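Local coordinates for poly-beta-1,6-N-acetyl-D-glucosamine export protein (Escherichia coli, PDB 4Y25), which exports poly-beta-1,6-N-acetyl-D-glucosamine, a biofilm adhesin that is apparently partially N-deacetylated, across the outer membrane through its beta-barrel porin domain, at residues 192-197 with 204-209; 161-166 with 196-201; 239-244 with 275-280; 121-126 with 156-161. All blocks are in the same frame, centred on the assembly; numbering follows the deposited sequence.

Interaction 1: 192-197 with 204-209; sequences YYEQNT and YNPIKT
The side-chain amide of Asn196 turns its edge toward Pro206, where an antiparallel beta-hairpin of the outer-membrane barrel opens into its loop: ND2 donates to the Pro206 carbonyl O at 2.6 Å, which lies close to the amide plane. The second ND2 hydrogen goes to Glu194 OE2 at 3.0 Å, also in that plane, so two acceptors fix the rotation of the group. The Asn205 amide crosses at 52° to it and finds its main partner in Asn164. One face of the Tyr204 ring takes Pro206 CD, off-centre, while Glu194 OE1 lies at the edge of the Tyr192 ring. Glu194 and Thr209 form a hydrogen-bonded pair, with N to O distances of 3.1 Å from Glu194 N to Thr209 O and 2.9 Å from Thr209 N to Glu194 O. Gln195 and Lys208 follow as a non-hydrogen-bonded pair, and Asn196 N then reaches Ile207 O from above the carbonyl plane. Glu194, extended from a CG anti to the backbone N (chi1 175°), passes its carboxylate over Pro206 CG and also forms a salt bridge with Arg166. On the sheet face of Gln195 and Lys208, Tyr193 OH rests 3.5 Å from Lys208 CE.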
# COMPACT_ATOMS: atom_id res chain seq x y z
N TYR A 192 -1.31 6.34 -13.55
CA TYR A 192 -0.56 5.10 -13.39
C TYR A 192 -0.16 4.50 -14.74
O TYR A 192 -0.94 4.51 -15.69
CB TYR A 192 -1.39 4.09 -12.59
CG TYR A 192 -0.74 2.73 -12.44
CD1 TYR A 192 0.36 2.55 -11.61
CD2 TYR A 192 -1.24 1.63 -13.12
CE1 TYR A 192 0.95 1.30 -11.47
CE2 TYR A 192 -0.65 0.38 -12.99
CZ TYR A 192 0.44 0.22 -12.16
OH TYR A 192 1.01 -1.02 -12.03
N TYR A 193 1.06 3.98 -14.79
CA TYR A 193 1.59 3.36 -16.00
C TYR A 193 2.28 2.05 -15.65
O TYR A 193 3.06 1.98 -14.71
CB TYR A 193 2.56 4.32 -16.70
CG TYR A 193 3.20 3.78 -17.96
CD1 TYR A 193 2.50 3.74 -19.16
CD2 TYR A 193 4.52 3.32 -17.96
CE1 TYR A 193 3.09 3.25 -20.32
CE2 TYR A 193 5.11 2.84 -19.11
CZ TYR A 193 4.39 2.80 -20.28
OH TYR A 193 4.98 2.31 -21.43
N GLU A 194 1.98 1.00 -16.41
CA GLU A 194 2.60 -0.31 -16.20
C GLU A 194 2.95 -0.97 -17.53
O GLU A 194 2.12 -1.05 -18.43
CB GLU A 194 1.67 -1.22 -15.39
CG GLU A 194 2.20 -2.64 -15.23
CD GLU A 194 1.20 -3.58 -14.57
OE1 GLU A 194 0.14 -3.10 -14.12
OE2 GLU A 194 1.47 -4.80 -14.51
N GLN A 195 4.19 -1.44 -17.63
CA GLN A 195 4.64 -2.13 -18.83
C GLN A 195 5.35 -3.44 -18.48
O GLN A 195 6.18 -3.48 -17.57
CB GLN A 195 5.57 -1.22 -19.65
CG GLN A 195 6.44 -1.95 -20.67
CD GLN A 195 7.90 -1.93 -20.30
OE1 GLN A 195 8.33 -1.15 -19.44
NE2 GLN A 195 8.69 -2.79 -20.93
N ASN A 196 5.00 -4.50 -19.19
CA ASN A 196 5.63 -5.81 -18.98
C ASN A 196 6.26 -6.34 -20.26
O ASN A 196 6.28 -5.64 -21.27
CB ASN A 196 4.60 -6.80 -18.44
CG ASN A 196 4.14 -6.47 -17.04
OD1 ASN A 196 4.81 -6.79 -16.06
ND2 ASN A 196 2.98 -5.82 -16.94
N THR A 197 6.78 -7.56 -20.21
CA THR A 197 7.48 -8.12 -21.37
C THR A 197 7.01 -9.52 -21.76
O THR A 197 6.74 -9.77 -22.93
CB THR A 197 9.01 -8.15 -21.14
OG1 THR A 197 9.29 -8.78 -19.89
CG2 THR A 197 9.57 -6.74 -21.12
N TYR A 204 -1.82 -12.24 -14.40
CA TYR A 204 -2.21 -11.05 -15.14
C TYR A 204 -0.99 -10.17 -15.40
O TYR A 204 -0.52 -9.47 -14.51
CB TYR A 204 -3.29 -10.25 -14.41
CG TYR A 204 -3.83 -9.10 -15.24
CD1 TYR A 204 -4.50 -9.33 -16.44
CD2 TYR A 204 -3.68 -7.78 -14.82
CE1 TYR A 204 -4.99 -8.29 -17.20
CE2 TYR A 204 -4.18 -6.73 -15.58
CZ TYR A 204 -4.83 -6.99 -16.76
OH TYR A 204 -5.32 -5.95 -17.52
N ASN A 205 -0.49 -10.23 -16.63
CA ASN A 205 0.69 -9.49 -17.02
C ASN A 205 0.43 -8.58 -18.22
O ASN A 205 0.92 -8.85 -19.32
CB ASN A 205 1.83 -10.46 -17.34
CG ASN A 205 3.20 -9.85 -17.11
OD1 ASN A 205 3.45 -9.26 -16.06
ND2 ASN A 205 4.08 -9.99 -18.09
N PRO A 206 -0.36 -7.51 -18.01
CA PRO A 206 -0.70 -6.59 -19.10
C PRO A 206 0.54 -5.93 -19.69
O PRO A 206 1.41 -5.48 -18.95
CB PRO A 206 -1.61 -5.57 -18.42
CG PRO A 206 -1.19 -5.59 -16.98
CD PRO A 206 -0.84 -7.03 -16.71
N ILE A 207 0.60 -5.87 -21.02
CA ILE A 207 1.79 -5.40 -21.72
C ILE A 207 2.02 -3.90 -21.54
O ILE A 207 3.14 -3.46 -21.28
CB ILE A 207 1.71 -5.72 -23.22
CG1 ILE A 207 1.77 -7.23 -23.43
CG2 ILE A 207 2.84 -5.05 -23.97
CD1 ILE A 207 1.02 -7.70 -24.66
N LYS A 208 0.95 -3.12 -21.69
CA LYS A 208 1.05 -1.67 -21.54
C LYS A 208 -0.29 -1.08 -21.12
O LYS A 208 -1.22 -0.99 -21.91
CB LYS A 208 1.53 -1.03 -22.85
CG LYS A 208 1.93 0.43 -22.71
CD LYS A 208 2.71 0.91 -23.92
CE LYS A 208 4.04 0.17 -24.04
NZ LYS A 208 4.86 0.67 -25.19
N THR A 209 -0.37 -0.68 -19.85
CA THR A 209 -1.60 -0.14 -19.29
C THR A 209 -1.39 1.30 -18.82
O THR A 209 -0.33 1.65 -18.30
CB THR A 209 -2.09 -0.99 -18.10
OG1 THR A 209 -2.09 -2.38 -18.47
CG2 THR A 209 -3.49 -0.59 -17.68

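Interaction 2: 161-166 with 196-201; sequences SDSNQR and NTEHDT
Two side chains, those of Arg166 and Asn164, converge on Asn196 OD1, while Asn196 ND2 is held by the Pro206 carbonyl. The Arg166 bond is nearly straight, NE to OD1 2.8 Å at 176°. It runs in the guanidinium plane onto an OD1 lone pair, although the guanidinium and amide planes stand 82° apart. Asn164 ND2 approaches the same oxygen at 3.1 Å, the two amides being closer to coplanar. Side-chain-to-backbone bonds make the second group. With CG anti to its own backbone N (chi1 -175°), Asn164 swings OD1 toward two successive peptide N-H groups. Glu198 N sits on a lone pair at 2.7 Å, whereas Thr197 N, at 2.8 Å, comes in above the carbonyl plane. Asn205 ND2 adds a further donor. These bonds join the loops of two neighbouring hairpins at one end of the beta-barrel, where strand 165-179 begins and strand 183-195 has just ended. Thr197 returns a bond to the first loop, its OG1 receiving Gln165 N at 3.0 Å. Asp162 OD2 is hydrogen-bonded to the hydroxyl of Tyr203. Among the nonpolar contacts, Glu198 CB lies 3.7 Å from Asn164 CB, and Thr197 CG2 approaches Gln165 CG at 4.0 Å.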
# COMPACT_ATOMS: atom_id res chain seq x y z
N SER A 161 11.18 -14.04 -12.05
CA SER A 161 12.02 -15.21 -12.28
C SER A 161 11.64 -15.95 -13.57
O SER A 161 12.09 -17.07 -13.81
CB SER A 161 11.94 -16.18 -11.09
OG SER A 161 10.64 -16.74 -10.97
N ASP A 162 10.81 -15.31 -14.39
CA ASP A 162 10.44 -15.87 -15.68
C ASP A 162 10.74 -14.88 -16.80
O ASP A 162 9.99 -14.78 -17.78
CB ASP A 162 8.96 -16.28 -15.70
CG ASP A 162 8.01 -15.10 -15.63
OD1 ASP A 162 8.45 -13.99 -15.25
OD2 ASP A 162 6.82 -15.27 -15.95
N SER A 163 11.83 -14.13 -16.63
CA SER A 163 12.36 -13.19 -17.62
C SER A 163 11.52 -11.92 -17.78
O SER A 163 11.94 -10.98 -18.46
CB SER A 163 12.53 -13.87 -18.98
OG SER A 163 12.95 -12.95 -19.97
N ASN A 164 10.34 -11.88 -17.17
CA ASN A 164 9.48 -10.71 -17.28
C ASN A 164 9.96 -9.56 -16.41
O ASN A 164 10.24 -9.75 -15.23
CB ASN A 164 8.04 -11.05 -16.92
CG ASN A 164 7.09 -9.88 -17.13
OD1 ASN A 164 6.65 -9.62 -18.25
ND2 ASN A 164 6.78 -9.17 -16.06
N GLN A 165 10.06 -8.37 -16.99
CA GLN A 165 10.37 -7.19 -16.19
C GLN A 165 9.25 -6.17 -16.27
O GLN A 165 8.83 -5.75 -17.35
CB GLN A 165 11.70 -6.56 -16.62
CG GLN A 165 12.10 -6.76 -18.07
CD GLN A 165 13.33 -5.95 -18.44
OE1 GLN A 165 14.33 -5.95 -17.71
NE2 GLN A 165 13.27 -5.25 -19.56
N ARG A 166 8.76 -5.78 -15.10
CA ARG A 166 7.67 -4.82 -14.98
C ARG A 166 8.17 -3.46 -14.53
O ARG A 166 8.75 -3.33 -13.45
CB ARG A 166 6.63 -5.34 -13.99
CG ARG A 166 5.48 -4.39 -13.73
CD ARG A 166 4.43 -5.03 -12.85
NE ARG A 166 3.88 -6.23 -13.47
CZ ARG A 166 2.98 -7.03 -12.89
NH1 ARG A 166 2.53 -6.75 -11.68
NH2 ARG A 166 2.53 -8.10 -13.53
N ASN A 196 5.00 -4.50 -19.19
CA ASN A 196 5.63 -5.81 -18.98
C ASN A 196 6.26 -6.34 -20.26
O ASN A 196 6.28 -5.64 -21.27
CB ASN A 196 4.60 -6.80 -18.44
CG ASN A 196 4.14 -6.47 -17.04
OD1 ASN A 196 4.81 -6.79 -16.06
ND2 ASN A 196 2.98 -5.82 -16.94
N THR A 197 6.78 -7.56 -20.21
CA THR A 197 7.48 -8.12 -21.37
C THR A 197 7.01 -9.52 -21.76
O THR A 197 6.74 -9.77 -22.93
CB THR A 197 9.01 -8.15 -21.14
OG1 THR A 197 9.29 -8.78 -19.89
CG2 THR A 197 9.57 -6.74 -21.12
N GLU A 198 6.91 -10.43 -20.79
CA GLU A 198 6.49 -11.80 -21.09
C GLU A 198 5.03 -11.82 -21.55
O GLU A 198 4.17 -11.24 -20.90
CB GLU A 198 6.69 -12.71 -19.88
CG GLU A 198 6.72 -14.19 -20.21
CD GLU A 198 8.02 -14.63 -20.87
OE1 GLU A 198 8.97 -13.81 -20.92
OE2 GLU A 198 8.10 -15.78 -21.34
N HIS A 199 4.77 -12.50 -22.67
CA HIS A 199 3.49 -12.35 -23.36
C HIS A 199 2.47 -13.45 -23.08
O HIS A 199 1.27 -13.18 -23.01
CB HIS A 199 3.73 -12.24 -24.87
CG HIS A 199 3.92 -10.84 -25.35
ND1 HIS A 199 4.27 -10.53 -26.64
CD2 HIS A 199 3.80 -9.66 -24.70
CE1 HIS A 199 4.36 -9.22 -26.77
NE2 HIS A 199 4.08 -8.67 -25.60
N ASP A 200 2.93 -14.68 -22.94
CA ASP A 200 2.04 -15.77 -22.55
C ASP A 200 2.31 -16.16 -21.10
O ASP A 200 3.25 -16.90 -20.80
CB ASP A 200 2.21 -16.98 -23.48
CG ASP A 200 2.27 -16.59 -24.94
OD1 ASP A 200 1.24 -16.73 -25.64
OD2 ASP A 200 3.34 -16.15 -25.40
N THR A 201 1.49 -15.63 -20.20
CA THR A 201 1.72 -15.77 -18.76
C THR A 201 0.51 -16.34 -18.04
O THR A 201 -0.63 -16.09 -18.43
CB THR A 201 2.09 -14.42 -18.11
OG1 THR A 201 0.91 -13.61 -18.00
CG2 THR A 201 3.14 -13.68 -18.93

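Interaction 3: 239-244 with 275-280; sequences GASWQK and EKRPYD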
# COMPACT_ATOMS: atom_id res chain seq x y z
N GLY A 239 -12.82 7.30 -13.60
CA GLY A 239 -11.74 7.52 -14.55
C GLY A 239 -11.78 6.57 -15.73
O GLY A 239 -12.75 5.85 -15.94
N ALA A 240 -10.70 6.56 -16.50
CA ALA A 240 -10.59 5.69 -17.67
C ALA A 240 -9.31 4.86 -17.63
O ALA A 240 -8.27 5.33 -17.15
CB ALA A 240 -10.65 6.51 -18.95
N SER A 241 -9.40 3.63 -18.13
CA SER A 241 -8.24 2.75 -18.20
C SER A 241 -7.97 2.30 -19.62
O SER A 241 -8.85 1.75 -20.29
CB SER A 241 -8.44 1.52 -17.31
OG SER A 241 -7.36 0.62 -17.46
N TRP A 242 -6.74 2.51 -20.09
CA TRP A 242 -6.35 2.06 -21.41
C TRP A 242 -5.40 0.88 -21.34
O TRP A 242 -4.48 0.85 -20.52
CB TRP A 242 -5.70 3.20 -22.20
CG TRP A 242 -5.19 2.77 -23.55
CD1 TRP A 242 -5.89 2.72 -24.72
CD2 TRP A 242 -3.86 2.34 -23.86
NE1 TRP A 242 -5.08 2.28 -25.74
CE2 TRP A 242 -3.83 2.04 -25.24
CE3 TRP A 242 -2.69 2.18 -23.11
CZ2 TRP A 242 -2.68 1.59 -25.88
CZ3 TRP A 242 -1.55 1.73 -23.75
CH2 TRP A 242 -1.55 1.45 -25.12
N GLN A 243 -5.63 -0.10 -22.21
CA GLN A 243 -4.76 -1.26 -22.33
C GLN A 243 -4.59 -1.61 -23.81
O GLN A 243 -5.56 -1.80 -24.53
CB GLN A 243 -5.34 -2.45 -21.56
CG GLN A 243 -4.45 -3.69 -21.56
CD GLN A 243 -5.11 -4.88 -20.89
OE1 GLN A 243 -6.20 -4.76 -20.33
NE2 GLN A 243 -4.44 -6.03 -20.94
N LYS A 244 -3.33 -1.67 -24.25
CA LYS A 244 -3.01 -1.94 -25.65
C LYS A 244 -3.54 -3.32 -26.05
O LYS A 244 -3.50 -4.25 -25.24
CB LYS A 244 -1.50 -1.82 -25.87
CG LYS A 244 -0.93 -2.41 -27.14
CD LYS A 244 0.47 -1.82 -27.36
CE LYS A 244 1.42 -2.77 -28.08
NZ LYS A 244 0.72 -3.93 -28.68
N GLU A 275 -14.28 -1.45 -6.57
CA GLU A 275 -13.70 -0.90 -7.79
C GLU A 275 -14.05 -1.78 -8.99
O GLU A 275 -14.17 -3.00 -8.88
CB GLU A 275 -12.18 -0.74 -7.65
CG GLU A 275 -11.37 -1.91 -8.17
CD GLU A 275 -9.88 -1.67 -8.06
OE1 GLU A 275 -9.40 -0.65 -8.61
OE2 GLU A 275 -9.18 -2.50 -7.44
N LYS A 276 -14.22 -1.13 -10.13
CA LYS A 276 -14.58 -1.83 -11.35
C LYS A 276 -13.80 -1.25 -12.52
O LYS A 276 -14.06 -0.13 -12.97
CB LYS A 276 -16.09 -1.73 -11.60
CG LYS A 276 -16.63 -2.64 -12.69
CD LYS A 276 -18.14 -2.47 -12.81
CE LYS A 276 -18.75 -3.48 -13.76
NZ LYS A 276 -20.22 -3.28 -13.87
N ARG A 277 -12.82 -2.00 -13.00
CA ARG A 277 -11.99 -1.57 -14.12
C ARG A 277 -11.85 -2.71 -15.12
O ARG A 277 -12.10 -3.87 -14.79
CB ARG A 277 -10.62 -1.10 -13.61
CG ARG A 277 -9.74 -2.20 -13.05
CD ARG A 277 -8.39 -1.66 -12.61
NE ARG A 277 -7.72 -0.91 -13.67
CZ ARG A 277 -6.87 -1.44 -14.55
NH1 ARG A 277 -6.58 -2.73 -14.50
NH2 ARG A 277 -6.31 -0.67 -15.47
N PRO A 278 -11.47 -2.39 -16.37
CA PRO A 278 -11.30 -3.45 -17.37
C PRO A 278 -9.99 -4.22 -17.23
O PRO A 278 -8.94 -3.62 -17.01
CB PRO A 278 -11.32 -2.67 -18.69
CG PRO A 278 -10.85 -1.31 -18.33
CD PRO A 278 -11.40 -1.04 -16.96
N TYR A 279 -10.07 -5.54 -17.35
CA TYR A 279 -8.89 -6.40 -17.44
C TYR A 279 -8.98 -7.25 -18.70
O TYR A 279 -9.82 -8.14 -18.79
CB TYR A 279 -8.77 -7.32 -16.22
CG TYR A 279 -8.79 -6.64 -14.87
CD1 TYR A 279 -7.63 -6.16 -14.28
CD2 TYR A 279 -9.98 -6.51 -14.16
CE1 TYR A 279 -7.65 -5.55 -13.04
CE2 TYR A 279 -10.02 -5.91 -12.92
CZ TYR A 279 -8.85 -5.43 -12.36
OH TYR A 279 -8.88 -4.83 -11.12
N ASP A 280 -8.11 -6.96 -19.67
CA ASP A 280 -8.11 -7.68 -20.95
C ASP A 280 -9.48 -7.67 -21.62
O ASP A 280 -9.96 -8.71 -22.08
CB ASP A 280 -7.64 -9.12 -20.77
CG ASP A 280 -6.14 -9.23 -20.54
OD1 ASP A 280 -5.42 -8.25 -20.84
OD2 ASP A 280 -5.69 -10.28 -20.05
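Gln243 and Asp280 meet through both ends of the glutamine amide. Asp280 N donates to Gln243 OE1 at 3.0 Å, tilted modestly from the carbonyl plane, while NE2 on the other arm faces Asp280 OD1, modelled too close for the length to be trusted. Gln243 reaches across because its chain is stretched out from a CG anti to the backbone N (chi1 -176°). Asp280 instead begins with its CB turned away and brings only the carboxylate back, the two planar groups lying 35° apart. A second polar focus lies outside the two segments: Ser241 OG bonds to Asp211 OD1, and Arg277 NH2 forms a salt bridge with Asp211 OD2. The serine and the guanidinium are thus brought together by a shared carboxylate. Beyond these polar groups the packing is modest, with Ser241 CB meeting Pro278 CG and Pro278 CD, each at 3.9 Å.

This is a contact between second-nearest strands of the barrel, with 247-262 lying between 228-243 and 266-278 in the sheet. The short segments run the same way, at 34° to one another, with their axes 7.4 Å apart at closest approach, consistent with side chains meeting on the concave side of a curved wall. On the other flank of 228-243, strand 208-225 brings Thr209 against Ser241, Gln243 and Arg277. The loop residue Tyr204 sets its ring edge-to-face with Tyr279, and strand 283-297 contributes Arg283 beside Pro278.

Interaction 4: 121-126 with 156-161; sequences HRVPLR and AFTDFS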
# COMPACT_ATOMS: atom_id res chain seq x y z
N HIS A 121 6.66 -7.61 -3.19
CA HIS A 121 5.21 -7.74 -3.14
C HIS A 121 4.60 -7.17 -4.41
O HIS A 121 3.41 -7.36 -4.68
CB HIS A 121 4.64 -7.02 -1.92
CG HIS A 121 5.28 -7.43 -0.63
ND1 HIS A 121 5.16 -8.70 -0.10
CD2 HIS A 121 6.05 -6.73 0.25
CE1 HIS A 121 5.82 -8.76 1.04
NE2 HIS A 121 6.37 -7.58 1.27
N ARG A 122 5.42 -6.49 -5.20
CA ARG A 122 4.99 -5.93 -6.47
C ARG A 122 4.76 -7.05 -7.49
O ARG A 122 4.20 -6.82 -8.56
CB ARG A 122 6.01 -4.92 -6.99
CG ARG A 122 5.87 -3.54 -6.36
CD ARG A 122 5.80 -2.45 -7.41
NE ARG A 122 5.20 -1.22 -6.91
CZ ARG A 122 3.89 -0.99 -6.85
NH1 ARG A 122 3.04 -1.91 -7.27
NH2 ARG A 122 3.44 0.17 -6.38
N VAL A 123 5.22 -8.24 -7.14
CA VAL A 123 4.81 -9.46 -7.83
C VAL A 123 3.46 -9.90 -7.28
O VAL A 123 3.32 -10.04 -6.06
CB VAL A 123 5.85 -10.59 -7.65
CG1 VAL A 123 5.28 -11.93 -8.11
CG2 VAL A 123 7.14 -10.27 -8.39
N PRO A 124 2.46 -10.09 -8.16
CA PRO A 124 1.13 -10.56 -7.74
C PRO A 124 1.28 -11.80 -6.84
O PRO A 124 1.89 -12.77 -7.27
CB PRO A 124 0.43 -10.89 -9.06
CG PRO A 124 1.54 -10.97 -10.09
CD PRO A 124 2.58 -10.01 -9.62
N LEU A 125 0.75 -11.74 -5.61
CA LEU A 125 1.22 -12.61 -4.53
C LEU A 125 1.15 -14.12 -4.72
O LEU A 125 1.64 -14.84 -3.85
CB LEU A 125 0.52 -12.27 -3.22
CG LEU A 125 1.30 -11.20 -2.44
CD1 LEU A 125 0.88 -9.75 -2.74
CD2 LEU A 125 1.28 -11.51 -0.95
N ARG A 126 0.54 -14.60 -5.79
CA ARG A 126 0.78 -15.97 -6.18
C ARG A 126 0.80 -16.14 -7.69
O ARG A 126 -0.05 -16.81 -8.29
CB ARG A 126 -0.22 -16.92 -5.53
CG ARG A 126 0.43 -17.57 -4.33
CD ARG A 126 1.66 -18.31 -4.81
NE ARG A 126 1.44 -19.66 -5.26
CZ ARG A 126 2.17 -20.71 -4.90
NH1 ARG A 126 3.30 -20.60 -4.18
NH2 ARG A 126 1.84 -21.89 -5.39
N ALA A 156 8.66 2.14 -10.19
CA ALA A 156 9.25 0.90 -9.70
C ALA A 156 9.58 -0.05 -10.85
O ALA A 156 8.81 -0.18 -11.80
CB ALA A 156 8.32 0.23 -8.71
N PHE A 157 10.73 -0.70 -10.74
CA PHE A 157 11.13 -1.72 -11.71
C PHE A 157 11.15 -3.07 -11.01
O PHE A 157 11.62 -3.18 -9.87
CB PHE A 157 12.49 -1.38 -12.32
CG PHE A 157 12.62 0.06 -12.77
CD1 PHE A 157 12.25 0.43 -14.05
CD2 PHE A 157 13.13 1.03 -11.92
CE1 PHE A 157 12.37 1.75 -14.48
CE2 PHE A 157 13.25 2.35 -12.34
CZ PHE A 157 12.87 2.70 -13.62
N THR A 158 10.64 -4.11 -11.67
CA THR A 158 10.56 -5.43 -11.06
C THR A 158 11.00 -6.54 -12.00
O THR A 158 10.49 -6.66 -13.11
CB THR A 158 9.12 -5.75 -10.59
OG1 THR A 158 8.59 -4.63 -9.86
CG2 THR A 158 9.10 -6.99 -9.71
N ASP A 159 11.95 -7.35 -11.55
CA ASP A 159 12.45 -8.47 -12.34
C ASP A 159 11.88 -9.80 -11.85
O ASP A 159 12.14 -10.22 -10.72
CB ASP A 159 13.98 -8.52 -12.29
CG ASP A 159 14.60 -8.84 -13.64
OD1 ASP A 159 13.97 -8.53 -14.67
OD2 ASP A 159 15.71 -9.41 -13.66
N PHE A 160 11.10 -10.46 -12.70
CA PHE A 160 10.47 -11.73 -12.36
C PHE A 160 11.41 -12.89 -12.68
O PHE A 160 12.31 -12.76 -13.51
CB PHE A 160 9.15 -11.91 -13.12
CG PHE A 160 8.04 -10.99 -12.67
CD1 PHE A 160 8.19 -9.61 -12.74
CD2 PHE A 160 6.84 -11.50 -12.20
CE1 PHE A 160 7.17 -8.77 -12.34
CE2 PHE A 160 5.82 -10.66 -11.80
CZ PHE A 160 5.99 -9.30 -11.87
N SER A 161 11.18 -14.04 -12.05
CA SER A 161 12.02 -15.21 -12.28
C SER A 161 11.64 -15.95 -13.57
O SER A 161 12.09 -17.07 -13.81
CB SER A 161 11.94 -16.18 -11.09
OG SER A 161 10.64 -16.74 -10.97
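Val123 places its CG2 methyl over one face of the Phe160 ring, a CH-pi contact 3.9 Å from the ring centroid and 20° off its normal. The two side chains run past one another head to tail, and the methyl lies off-centre, nearer the rim of the ring. Pro124 meets the same ring differently: its CD lies at the edge, 4.0 Å from CE2. Phe160 is brought there by a CG anti to its carbonyl carbon (chi1 -70°), which bends the ring back toward the loop, where it also lies nearly parallel to the ring of Tyr203. Two residues earlier in strand 149-160, Thr158 CG2 faces Val123 CG2 at 4.0 Å. Arg122, bent at chi2, lays CD and NE against Ala156 CB, both at 3.9 Å, while its guanidinium continues to a long, weak ion pair with Glu168. Ala156 and Thr158 point toward the loop and Phe157 away from it, the alternation of a barrel strand. The loop joining strands 110-118 and 134-144 thus folds inward against the lumen-side face of the barrel wall. With no hydrogen bond between the two segments, the contact relies on methyl, ring and aliphatic surfaces, and its cohesion is probably mainly that of dispersion and burial of apolar groups.

Along the chain the contacts follow the order 4, 2, 1, 3, all within the C-terminal barrel domain of the exporter and all reaching its closed antiparallel sheet. Interactions 4 and 2 sit on neighbouring strands 149-160 and 165-179, interactions 2 and 1 on 165-179 and 183-195, and interactions 1 and 3 on 208-225 and 228-243. Consecutive centres are about 10 to 12 Å apart, and each consecutive pair touches. Interactions 3 and 4, about 20 Å between centres, do not. The contacts therefore form a continuous band round part of one barrel end, probably the extracellular one, where loops and strand ends of the export channel are tied together.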